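Local coordinates for protein acetone carboxylase alpha subunit (Xanthobacter autotrophicus Py2, PDB 5M45) that forms the alpha subunit of a metal-containing, six-chain carboxylase assembly and belongs to the hydantoinase B/oxoprolinase family, at residues 143-148 against 192-197; 315-320 against 719-724; 332-337 against 350-355; 382-387 against 759-764. One frame throughout, in Å; residues are numbered along the deposited sequence.

Interaction 1 (143-148 against 192-197)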
loop_
_atom_site.group_PDB
_atom_site.type_symbol
_atom_site.label_atom_id
_atom_site.label_comp_id
_atom_site.label_asym_id
_atom_site.label_seq_id
_atom_site.Cartn_x
_atom_site.Cartn_y
_atom_site.Cartn_z
ATOM N N ASP A 143 -2.611 11.048 3.975
ATOM C CA ASP A 143 -1.373 10.649 4.646
ATOM C C ASP A 143 -1.298 11.174 6.091
ATOM O O ASP A 143 -1.204 12.388 6.318
ATOM C CB ASP A 143 -0.189 11.186 3.799
ATOM C CG ASP A 143 1.176 10.742 4.283
ATOM O OD1 ASP A 143 1.283 9.944 5.278
ATOM O OD2 ASP A 143 2.151 11.181 3.633
ATOM N N SER A 144 -1.358 10.266 7.074
ATOM C CA SER A 144 -1.263 10.670 8.469
ATOM C C SER A 144 0.112 11.224 8.884
ATOM O O SER A 144 0.188 11.950 9.890
ATOM C CB SER A 144 -1.675 9.534 9.419
ATOM O OG SER A 144 -3.042 9.229 9.252
ATOM N N LEU A 145 1.186 10.955 8.120
ATOM C CA LEU A 145 2.502 11.568 8.429
ATOM C C LEU A 145 2.542 13.090 8.232
ATOM O O LEU A 145 3.433 13.741 8.767
ATOM C CB LEU A 145 3.647 10.892 7.650
ATOM C CG LEU A 145 4.064 9.530 8.189
ATOM C CD1 LEU A 145 5.084 8.829 7.289
ATOM C CD2 LEU A 145 4.591 9.622 9.597
ATOM N N ILE A 146 1.618 13.645 7.457
ATOM C CA ILE A 146 1.503 15.088 7.277
ATOM C C ILE A 146 0.250 15.675 7.966
ATOM O O ILE A 146 -0.067 16.853 7.755
ATOM C CB ILE A 146 1.571 15.499 5.784
ATOM C CG1 ILE A 146 0.338 15.075 5.009
ATOM C CG2 ILE A 146 2.824 14.907 5.123
ATOM C CD1 ILE A 146 0.324 15.558 3.580
ATOM N N GLY A 147 -0.420 14.866 8.807
ATOM C CA GLY A 147 -1.428 15.387 9.715
ATOM C C GLY A 147 -2.799 14.753 9.805
ATOM O O GLY A 147 -3.553 15.100 10.743
ATOM N N ASN A 148 -3.144 13.836 8.909
ATOM C CA ASN A 148 -4.484 13.232 8.890
ATOM C C ASN A 148 -4.763 12.304 10.122
ATOM O O ASN A 148 -3.827 11.777 10.725
ATOM C CB ASN A 148 -4.705 12.413 7.598
ATOM C CG ASN A 148 -6.198 12.191 7.262
ATOM O OD1 ASN A 148 -7.085 12.909 7.748
ATOM N ND2 ASN A 148 -6.465 11.203 6.390
ATOM N N VAL A 192 1.044 -3.618 12.927
ATOM C CA VAL A 192 1.674 -2.848 13.999
ATOM C C VAL A 192 2.539 -1.658 13.573
ATOM O O VAL A 192 3.143 -0.992 14.434
ATOM C CB VAL A 192 2.477 -3.741 14.965
ATOM C CG1 VAL A 192 1.546 -4.728 15.624
ATOM C CG2 VAL A 192 3.642 -4.465 14.262
ATOM N N GLN A 193 2.551 -1.402 12.258
ATOM C CA GLN A 193 3.357 -0.382 11.597
ATOM C C GLN A 193 2.604 0.131 10.345
ATOM O O GLN A 193 1.635 -0.472 9.923
ATOM C CB GLN A 193 4.660 -0.995 11.038
ATOM C CG GLN A 193 5.609 -1.527 12.026
ATOM C CD GLN A 193 6.890 -2.006 11.371
ATOM O OE1 GLN A 193 7.775 -1.207 11.103
ATOM N NE2 GLN A 193 6.980 -3.298 11.095
ATOM N N ARG A 194 3.139 1.189 9.735
ATOM C CA ARG A 194 2.645 1.759 8.462
ATOM C C ARG A 194 2.489 0.709 7.376
ATOM O O ARG A 194 1.595 0.788 6.543
ATOM C CB ARG A 194 3.632 2.842 7.984
ATOM C CG ARG A 194 3.250 3.659 6.746
ATOM C CD ARG A 194 4.322 4.682 6.403
ATOM N NE ARG A 194 3.902 5.634 5.376
ATOM C CZ ARG A 194 2.971 6.585 5.523
ATOM N NH1 ARG A 194 2.379 6.818 6.713
ATOM N NH2 ARG A 194 2.608 7.348 4.470
ATOM N N PHE A 195 3.413 -0.239 7.385
ATOM C CA PHE A 195 3.448 -1.362 6.428
ATOM C C PHE A 195 2.301 -2.354 6.770
ATOM O O PHE A 195 2.396 -3.131 7.741
ATOM C CB PHE A 195 4.842 -1.980 6.429
ATOM C CG PHE A 195 5.956 -0.958 6.437
ATOM C CD1 PHE A 195 6.038 0.013 5.429
ATOM C CD2 PHE A 195 6.908 -0.942 7.445
ATOM C CE1 PHE A 195 7.035 0.981 5.456
ATOM C CE2 PHE A 195 7.929 0.035 7.442
ATOM C CZ PHE A 195 7.960 1.010 6.471
ATOM N N GLY A 196 1.197 -2.274 6.016
ATOM C CA GLY A 196 -0.055 -2.990 6.360
ATOM C C GLY A 196 -1.170 -2.138 6.987
ATOM O O GLY A 196 -2.227 -2.679 7.329
ATOM N N ASP A 197 -0.952 -0.821 7.137
ATOM C CA ASP A 197 -1.900 0.081 7.802
ATOM C C ASP A 197 -2.926 0.675 6.793
ATOM O O ASP A 197 -3.768 1.481 7.182
ATOM C CB ASP A 197 -1.136 1.213 8.519
ATOM C CG ASP A 197 -1.996 2.020 9.504
ATOM O OD1 ASP A 197 -2.807 1.428 10.307
ATOM O OD2 ASP A 197 -1.824 3.268 9.528
HETATM O O HOH W 1 -0.609 7.325 6.442
#

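Interaction 2 (315-320 against 719-724)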
loop_
_atom_site.group_PDB
_atom_site.type_symbol
_atom_site.label_atom_id
_atom_site.label_comp_id
_atom_site.label_asym_id
_atom_site.label_seq_id
_atom_site.Cartn_x
_atom_site.Cartn_y
_atom_site.Cartn_z
ATOM N N ILE A 315 -0.240 1.221 28.570
ATOM C CA ILE A 315 -1.234 2.200 28.953
ATOM C C ILE A 315 -0.831 3.576 28.374
ATOM O O ILE A 315 0.322 4.048 28.561
ATOM C CB ILE A 315 -1.351 2.320 30.496
ATOM C CG1 ILE A 315 -1.754 0.973 31.111
ATOM C CG2 ILE A 315 -2.342 3.419 30.897
ATOM C CD1 ILE A 315 -1.770 0.924 32.622
ATOM N N MET A 316 -1.784 4.214 27.688
ATOM C CA MET A 316 -1.615 5.603 27.231
ATOM C C MET A 316 -1.739 6.569 28.447
ATOM O O MET A 316 -2.642 6.393 29.282
ATOM C CB MET A 316 -2.708 5.943 26.198
ATOM C CG MET A 316 -2.599 7.348 25.583
ATOM S SD MET A 316 -3.159 8.728 26.615
ATOM C CE MET A 316 -4.935 8.588 26.427
ATOM N N HIS A 317 -0.853 7.559 28.491
ATOM C CA HIS A 317 -0.804 8.639 29.493
ATOM C C HIS A 317 -0.853 10.018 28.773
ATOM O O HIS A 317 -0.030 10.295 27.877
ATOM C CB HIS A 317 0.492 8.492 30.293
ATOM C CG HIS A 317 0.707 9.505 31.365
ATOM N ND1 HIS A 317 1.954 10.040 31.636
ATOM C CD2 HIS A 317 -0.149 10.083 32.247
ATOM C CE1 HIS A 317 1.850 10.930 32.612
ATOM N NE2 HIS A 317 0.581 10.978 32.994
ATOM N N ALA A 318 -1.826 10.865 29.156
ATOM C CA ALA A 318 -1.971 12.219 28.603
ATOM C C ALA A 318 -2.300 13.267 29.683
ATOM O O ALA A 318 -3.471 13.641 29.865
ATOM C CB ALA A 318 -3.061 12.233 27.508
ATOM N N PRO A 319 -1.270 13.728 30.422
ATOM C CA PRO A 319 -1.479 14.813 31.357
ATOM C C PRO A 319 -1.502 16.167 30.601
ATOM O O PRO A 319 -0.817 16.307 29.602
ATOM C CB PRO A 319 -0.237 14.734 32.260
ATOM C CG PRO A 319 0.836 14.261 31.351
ATOM C CD PRO A 319 0.152 13.319 30.379
ATOM N N CYS A 320 -2.277 17.134 31.100
ATOM C CA CYS A 320 -2.368 18.456 30.507
ATOM C C CYS A 320 -2.344 19.544 31.590
ATOM O O CYS A 320 -3.131 19.479 32.563
ATOM C CB CYS A 320 -3.658 18.613 29.696
ATOM S SG CYS A 320 -3.802 20.286 28.963
ATOM N N ALA A 719 8.009 4.795 33.033
ATOM C CA ALA A 719 9.379 4.872 32.514
ATOM C C ALA A 719 9.467 5.646 31.202
ATOM O O ALA A 719 10.381 6.461 31.025
ATOM C CB ALA A 719 9.999 3.506 32.365
ATOM N N ALA A 720 8.537 5.384 30.288
ATOM C CA ALA A 720 8.538 6.059 28.980
ATOM C C ALA A 720 8.193 7.570 29.125
ATOM O O ALA A 720 8.822 8.420 28.479
ATOM C CB ALA A 720 7.561 5.379 28.030
ATOM N N SER A 721 7.224 7.872 29.980
ATOM C CA SER A 721 6.807 9.247 30.291
ATOM C C SER A 721 7.976 10.085 30.906
ATOM O O SER A 721 8.209 11.232 30.536
ATOM C CB SER A 721 5.573 9.231 31.202
ATOM O OG SER A 721 4.401 8.655 30.556
ATOM N N PHE A 722 8.721 9.472 31.829
ATOM C CA PHE A 722 9.851 10.138 32.462
ATOM C C PHE A 722 10.894 10.551 31.430
ATOM O O PHE A 722 11.371 11.688 31.463
ATOM C CB PHE A 722 10.564 9.256 33.501
ATOM C CG PHE A 722 9.776 8.946 34.765
ATOM C CD1 PHE A 722 8.653 9.677 35.169
ATOM C CD2 PHE A 722 10.207 7.914 35.570
ATOM C CE1 PHE A 722 7.974 9.345 36.320
ATOM C CE2 PHE A 722 9.528 7.573 36.730
ATOM C CZ PHE A 722 8.407 8.286 37.108
ATOM N N LYS A 723 11.254 9.635 30.520
ATOM C CA LYS A 723 12.289 9.937 29.509
ATOM C C LYS A 723 11.895 11.068 28.562
ATOM O O LYS A 723 12.711 11.872 28.242
ATOM C CB LYS A 723 12.639 8.716 28.670
ATOM C CG LYS A 723 13.590 7.805 29.403
ATOM C CD LYS A 723 13.918 6.558 28.556
ATOM C CE LYS A 723 12.660 5.680 28.278
ATOM N NZ LYS A 723 12.925 4.290 27.887
ATOM N N LEU A 724 10.651 11.097 28.100
ATOM C CA LEU A 724 10.161 12.185 27.209
ATOM C C LEU A 724 9.804 13.508 27.924
ATOM O O LEU A 724 9.674 14.538 27.255
ATOM C CB LEU A 724 8.941 11.704 26.415
ATOM C CG LEU A 724 9.278 10.700 25.301
ATOM C CD1 LEU A 724 8.044 9.863 24.959
ATOM C CD2 LEU A 724 9.822 11.380 24.076
#

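Interaction 3 (332-337 against 350-355)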
loop_
_atom_site.group_PDB
_atom_site.type_symbol
_atom_site.label_atom_id
_atom_site.label_comp_id
_atom_site.label_asym_id
_atom_site.label_seq_id
_atom_site.Cartn_x
_atom_site.Cartn_y
_atom_site.Cartn_z
ATOM N N LEU A 332 -2.052 25.008 26.255
ATOM C CA LEU A 332 -2.182 23.606 26.650
ATOM C C LEU A 332 -0.858 22.880 26.449
ATOM O O LEU A 332 -0.376 22.792 25.320
ATOM C CB LEU A 332 -3.289 22.938 25.871
ATOM C CG LEU A 332 -4.644 23.610 26.153
ATOM C CD1 LEU A 332 -5.026 24.530 25.024
ATOM C CD2 LEU A 332 -5.759 22.587 26.367
ATOM N N ASP A 333 -0.287 22.356 27.545
ATOM C CA ASP A 333 1.051 21.757 27.567
ATOM C C ASP A 333 0.915 20.300 28.012
ATOM O O ASP A 333 0.397 20.031 29.112
ATOM C CB ASP A 333 1.934 22.578 28.529
ATOM C CG ASP A 333 3.407 22.116 28.558
ATOM O OD1 ASP A 333 3.760 21.017 28.100
ATOM O OD2 ASP A 333 4.256 22.899 29.058
ATOM N N PHE A 334 1.378 19.370 27.167
ATOM C CA PHE A 334 1.257 17.917 27.383
ATOM C C PHE A 334 2.572 17.220 27.818
ATOM O O PHE A 334 2.707 16.003 27.668
ATOM C CB PHE A 334 0.600 17.268 26.155
ATOM C CG PHE A 334 -0.826 17.741 25.944
ATOM C CD1 PHE A 334 -1.094 18.932 25.262
ATOM C CD2 PHE A 334 -1.895 17.053 26.504
ATOM C CE1 PHE A 334 -2.409 19.388 25.117
ATOM C CE2 PHE A 334 -3.195 17.512 26.374
ATOM C CZ PHE A 334 -3.456 18.680 25.676
ATOM N N GLU A 335 3.513 17.985 28.393
ATOM C CA GLU A 335 4.675 17.449 29.083
ATOM C C GLU A 335 4.299 16.306 30.004
ATOM O O GLU A 335 3.392 16.461 30.829
ATOM C CB GLU A 335 5.328 18.549 29.942
ATOM C CG GLU A 335 6.518 18.130 30.868
ATOM C CD GLU A 335 7.870 18.150 30.138
ATOM O OE1 GLU A 335 8.936 17.776 30.688
ATOM O OE2 GLU A 335 7.874 18.547 28.973
ATOM N N GLY A 336 4.988 15.184 29.871
ATOM C CA GLY A 336 4.706 14.004 30.658
ATOM C C GLY A 336 3.991 12.868 29.949
ATOM O O GLY A 336 3.851 11.788 30.502
ATOM N N SER A 337 3.555 13.104 28.719
ATOM C CA SER A 337 2.808 12.089 27.964
ATOM C C SER A 337 3.698 10.903 27.566
ATOM O O SER A 337 4.930 11.030 27.470
ATOM C CB SER A 337 2.168 12.711 26.692
ATOM O OG SER A 337 1.223 13.731 27.015
ATOM N N VAL A 350 -1.109 17.730 14.184
ATOM C CA VAL A 350 -2.278 18.289 13.503
ATOM C C VAL A 350 -3.597 17.637 13.950
ATOM O O VAL A 350 -4.547 18.358 14.291
ATOM C CB VAL A 350 -2.148 18.188 11.953
ATOM C CG1 VAL A 350 -3.444 18.591 11.276
ATOM C CG2 VAL A 350 -0.982 19.044 11.424
ATOM N N SER A 351 -3.694 16.304 13.912
ATOM C CA SER A 351 -4.933 15.651 14.334
ATOM C C SER A 351 -5.217 15.878 15.839
ATOM O O SER A 351 -6.365 16.083 16.222
ATOM C CB SER A 351 -4.915 14.154 13.994
ATOM O OG SER A 351 -3.818 13.469 14.622
ATOM N N PHE A 352 -4.167 15.833 16.673
ATOM C CA PHE A 352 -4.344 16.078 18.087
ATOM C C PHE A 352 -4.886 17.487 18.398
ATOM O O PHE A 352 -5.878 17.620 19.123
ATOM C CB PHE A 352 -3.040 15.836 18.867
ATOM C CG PHE A 352 -3.205 15.927 20.370
ATOM C CD1 PHE A 352 -3.697 14.848 21.078
ATOM C CD2 PHE A 352 -2.899 17.074 21.037
ATOM C CE1 PHE A 352 -3.882 14.930 22.470
ATOM C CE2 PHE A 352 -3.036 17.154 22.444
ATOM C CZ PHE A 352 -3.552 16.091 23.148
ATOM N N THR A 353 -4.269 18.519 17.840
ATOM C CA THR A 353 -4.678 19.909 18.089
ATOM C C THR A 353 -6.005 20.301 17.370
ATOM O O THR A 353 -6.814 21.113 17.914
ATOM C CB THR A 353 -3.565 20.906 17.745
ATOM O OG1 THR A 353 -3.222 20.829 16.356
ATOM C CG2 THR A 353 -2.319 20.678 18.629
ATOM N N SER A 354 -6.236 19.739 16.182
ATOM C CA SER A 354 -7.523 19.925 15.468
ATOM C C SER A 354 -8.717 19.362 16.268
ATOM O O SER A 354 -9.804 19.976 16.285
ATOM C CB SER A 354 -7.492 19.369 14.036
ATOM O OG SER A 354 -6.512 20.057 13.268
ATOM N N GLY A 355 -8.508 18.237 16.962
ATOM C CA GLY A 355 -9.540 17.708 17.843
ATOM C C GLY A 355 -9.848 18.585 19.057
ATOM O O GLY A 355 -11.005 18.656 19.507
#

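Interaction 4 (382-387 against 759-764). With MG (magnesium ion), chain Q.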
loop_
_atom_site.group_PDB
_atom_site.type_symbol
_atom_site.label_atom_id
_atom_site.label_comp_id
_atom_site.label_asym_id
_atom_site.label_seq_id
_atom_site.Cartn_x
_atom_site.Cartn_y
_atom_site.Cartn_z
ATOM N N LEU A 382 3.491 20.092 22.575
ATOM C CA LEU A 382 3.462 18.640 22.464
ATOM C C LEU A 382 4.892 18.134 22.285
ATOM O O LEU A 382 5.453 18.225 21.181
ATOM C CB LEU A 382 2.625 18.175 21.257
ATOM C CG LEU A 382 1.248 18.760 20.909
ATOM C CD1 LEU A 382 0.529 17.942 19.825
ATOM C CD2 LEU A 382 0.397 18.882 22.116
ATOM N N PRO A 383 5.504 17.611 23.360
ATOM C CA PRO A 383 6.908 17.242 23.219
ATOM C C PRO A 383 7.151 16.192 22.126
ATOM O O PRO A 383 6.357 15.272 21.991
ATOM C CB PRO A 383 7.273 16.726 24.608
ATOM C CG PRO A 383 6.384 17.492 25.503
ATOM C CD PRO A 383 5.063 17.535 24.754
ATOM N N LYS A 384 8.211 16.379 21.340
ATOM C CA LYS A 384 8.535 15.489 20.211
ATOM C C LYS A 384 8.874 14.092 20.702
ATOM O O LYS A 384 9.685 13.915 21.599
ATOM C CB LYS A 384 9.725 16.090 19.399
ATOM C CG LYS A 384 10.044 15.444 18.042
ATOM C CD LYS A 384 8.869 15.483 17.063
ATOM C CE LYS A 384 9.274 14.991 15.659
ATOM N NZ LYS A 384 8.102 14.930 14.739
ATOM N N GLY A 385 8.291 13.081 20.073
ATOM C CA GLY A 385 8.460 11.684 20.489
ATOM C C GLY A 385 7.330 11.051 21.285
ATOM O O GLY A 385 7.305 9.811 21.424
ATOM N N THR A 386 6.428 11.872 21.830
ATOM C CA THR A 386 5.209 11.396 22.471
ATOM C C THR A 386 4.256 10.797 21.430
ATOM O O THR A 386 4.421 10.987 20.212
ATOM C CB THR A 386 4.490 12.522 23.261
ATOM O OG1 THR A 386 4.166 13.588 22.355
ATOM C CG2 THR A 386 5.378 13.084 24.417
ATOM N N TRP A 387 3.234 10.086 21.897
ATOM C CA TRP A 387 2.254 9.474 20.975
ATOM C C TRP A 387 1.474 10.500 20.140
ATOM O O TRP A 387 1.065 10.175 19.012
ATOM C CB TRP A 387 1.290 8.513 21.715
ATOM C CG TRP A 387 0.330 9.210 22.695
ATOM C CD1 TRP A 387 0.480 9.343 24.062
ATOM C CD2 TRP A 387 -0.896 9.837 22.356
ATOM N NE1 TRP A 387 -0.611 10.023 24.578
ATOM C CE2 TRP A 387 -1.464 10.332 23.551
ATOM C CE3 TRP A 387 -1.599 10.011 21.148
ATOM C CZ2 TRP A 387 -2.710 10.993 23.567
ATOM C CZ3 TRP A 387 -2.807 10.683 21.169
ATOM C CH2 TRP A 387 -3.361 11.158 22.363
ATOM N N SER A 759 14.937 6.122 16.631
ATOM C CA SER A 759 13.778 6.557 15.841
ATOM C C SER A 759 14.244 7.418 14.638
ATOM O O SER A 759 15.294 8.045 14.699
ATOM C CB SER A 759 12.800 7.324 16.737
ATOM O OG SER A 759 13.478 8.422 17.317
ATOM N N MET A 760 13.485 7.405 13.554
ATOM C CA MET A 760 13.808 8.172 12.347
ATOM C C MET A 760 12.554 8.903 11.868
ATOM O O MET A 760 11.591 8.277 11.414
ATOM C CB MET A 760 14.350 7.226 11.271
ATOM C CG MET A 760 14.871 7.883 10.006
ATOM S SD MET A 760 15.162 6.695 8.614
ATOM C CE MET A 760 16.146 7.750 7.545
ATOM N N ASP A 761 12.577 10.227 11.983
ATOM C CA ASP A 761 11.453 11.083 11.593
ATOM C C ASP A 761 11.289 11.210 10.067
ATOM O O ASP A 761 12.260 11.116 9.323
ATOM C CB ASP A 761 11.601 12.477 12.234
ATOM C CG ASP A 761 10.337 13.321 12.090
ATOM O OD1 ASP A 761 9.342 13.012 12.776
ATOM O OD2 ASP A 761 10.316 14.277 11.254
ATOM N N ILE A 762 10.057 11.426 9.606
ATOM C CA ILE A 762 9.781 11.645 8.179
ATOM C C ILE A 762 10.589 12.813 7.572
ATOM O O ILE A 762 10.966 12.759 6.409
ATOM C CB ILE A 762 8.271 11.786 7.890
ATOM C CG1 ILE A 762 7.977 11.732 6.375
ATOM C CG2 ILE A 762 7.683 13.077 8.477
ATOM C CD1 ILE A 762 8.452 10.468 5.677
ATOM N N SER A 763 10.885 13.850 8.364
ATOM C CA SER A 763 11.698 14.975 7.856
ATOM C C SER A 763 13.161 14.623 7.539
ATOM O O SER A 763 13.828 15.425 6.909
ATOM C CB SER A 763 11.668 16.162 8.822
ATOM O OG SER A 763 12.226 15.749 10.097
ATOM N N GLU A 764 13.649 13.456 7.962
ATOM C CA GLU A 764 14.974 12.968 7.596
ATOM C C GLU A 764 15.048 12.419 6.159
ATOM O O GLU A 764 16.132 12.194 5.668
ATOM C CB GLU A 764 15.488 11.913 8.619
ATOM C CG GLU A 764 15.606 12.522 10.029
ATOM C CD GLU A 764 15.915 11.523 11.121
ATOM O OE1 GLU A 764 16.880 10.764 10.893
ATOM O OE2 GLU A 764 15.200 11.472 12.191
HETATM MG MG MG Q . 13.631 17.765 6.149
HETATM O O HOH W 2 8.577 16.106 11.480
HETATM O O HOH W 3 14.747 16.563 4.470
#

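Interaction 1 (143-148 against 192-197)
Leu145 lies over one face of the Arg194 guanidinium, while at the edge of the guanidinium, near its plane, stands Asp143 OD1, the acceptor in a charged hydrogen bond (a salt bridge). The carboxylate belongs to an Asx turn in the loop between strands 138-141 and 153-162, and Arg194 opens a type II beta turn that runs to Asp197. Arg194 reaches across with its chain extended from CG to NE and meets the aspartate at about a right angle, Arg194 NH2 to Asp143 OD1 being 3.0 Å at an N-H...O angle of 152°. With the planes 46° apart and only OD1 bonded to Arg194, this is a single-oxygen grip and not a coplanar fork. OD1 is approached from above its carboxylate plane; on the opposite face, the backbone N of Leu145 donates to Asp143 OD1 over 3.0 Å and closes the Asx turn. Two N-H groups thus fix one buried oxygen. The other oxygen, OD2, has its own partners: Thr202 OG1 and, across the subunit interface, Arg222 of the second copy of the protein. A second route joins the loops through a water that accepts from Ser144 N at 3.1 Å and, weakly, from Arg194 NH1. The leucine completes the setting with an apolar lid: its CD1 sits 3.4 Å from Arg194 NH1, toward the rim of the guanidinium face.

Interaction 2 (315-320 against 719-724)
His317 and Ser721 link a strand to a helix by a side-chain hydrogen bond. His317 stands on strand 313-324 of a mixed four-stranded sheet, and Ser721 on helix 712-724, some 400 residues further along, which packs beside it.

Polar interactions come first. His317 ND1 donates to Ser721 OG over 3.0 Å, with an N-H...O angle of 159° and the oxygen close to the ring plane, at the edge of the imidazole. The histidine extends CG anti to its backbone N (chi1 -180°), a setting that brings ND1 within bonding distance of the serine on the helix. The serine hydroxyl has further partners, hydrogen-bonding to Met717 O one turn earlier in its own helix and only weakly to Gly336 O. The far ring nitrogen, NE2, is hydrogen-bonded to an aromatic side chain on a chain of another protein, so one imidazole links the sheet, the helix and a neighbouring protein.

Contacts with the ring are the second kind. Within this chain Phe293 lies with its ring nearly parallel to that of His317, and Phe728 meets it at a steeper tilt. An aromatic side chain of the other protein also meets the ring. Together these rings pack around the imidazole in a buried setting. Within the strand itself, Pro319 CD sits 3.5 Å above the imidazole of His317, over the centre of one face.

Interaction 3 (332-337 against 350-355)
Phe352 leaves helix 349-361 with CG anti to its backbone N (chi1 -174°), a setting that sends the ring outward to Phe334, just past the end of strand 330-333. From CB the side chain runs through CG to CD2, which packs on Leu382 CD1. Beyond it the leading edge of the ring does the touching: Phe352 CE2 is 3.5 Å from Phe334 CE1, and Phe352 CZ is 3.5 Å from Phe334 CE2, so the CE2-CZ bond lies over the outer part of the Phe334 face, toward its rim. On the other flank, Phe352 CE1 rests against Trp387 CH2. The two side chains come from opposite directions to form a T-shaped (edge-to-face) pair, with centroids 4.8 Å apart and planes at 89°.

Phe334 is set by the type II beta turn that begins with it. Its carbonyl oxygen takes both the backbone N and the OG of Ser337, the hydroxyl in the carbonyl plane on a lone pair, with Ser337 OG to Phe334 O at 2.8 Å. Leu404 and Ala407 of helix 401-422 also touch Phe352. With an edge of C-H groups facing a pi face, the pair probably gains a modest electrostatic term beyond plain hydrophobic burial.

Interaction 4 (382-387 against 759-764)
A magnesium site adjoins the Asx turn whose first residue, Asp761, forms a salt bridge with Lys384. The metal is bound by the backbone O of Ser763 at 2.5 Å, by a water and by Val768 O, whereas the carboxylate of Asp761 works within the turn and across to the lysine. Lys384 NZ donates to Asp761 OD1 over 3.0 Å, arriving from above the carboxylate plane, 48° out of it. Its chain, bent at chi2 (59°) but otherwise extended, crosses the aspartate side chain at about a right angle and brings Lys384 CE within 3.5 Å of Asp761 OD1. NZ has another partner in Pro390 O.

The other oxygen is taken by the turn. Ser763 N reaches Asp761 OD2 at 3.0 Å from above the plane, and Ser763 OG reaches Asp761 OD2 at 2.7 Å on the anti lone pair. The two carboxylate oxygens are thereby divided between loop and turn, which should fix the rotation of the group. Glu764 OE2 accepts from Asp761 N over 2.9 Å. A side-chain oxygen accepting from the backbone N two residues on defines an Asx turn, which here leads into the 3-10 segment 762-764.

In the fold
Centres of touching contacts lie 13 to 18 Å apart; interactions 1 and 2, 22 Å apart, do not touch, their nearest atoms being about 14 Å from each other. Interactions 2 and 3 share the mixed sheet, on adjacent strands 313-324 and 330-333, and meet where Gly336 O approaches Ser721. Leu382 of interaction 4 packs on both phenylalanines of interaction 3, and Gly147 O rests on Val350, linking interactions 1 and 3. Leu145 and Ile762 join interactions 1 and 4. Along the chain interaction 1 closes first, interaction 3 falls between the two segments of interaction 2, and interactions 2 and 4 interleave. The C-terminal part thus packs against the mixed sheet and the loop after strand 378-381.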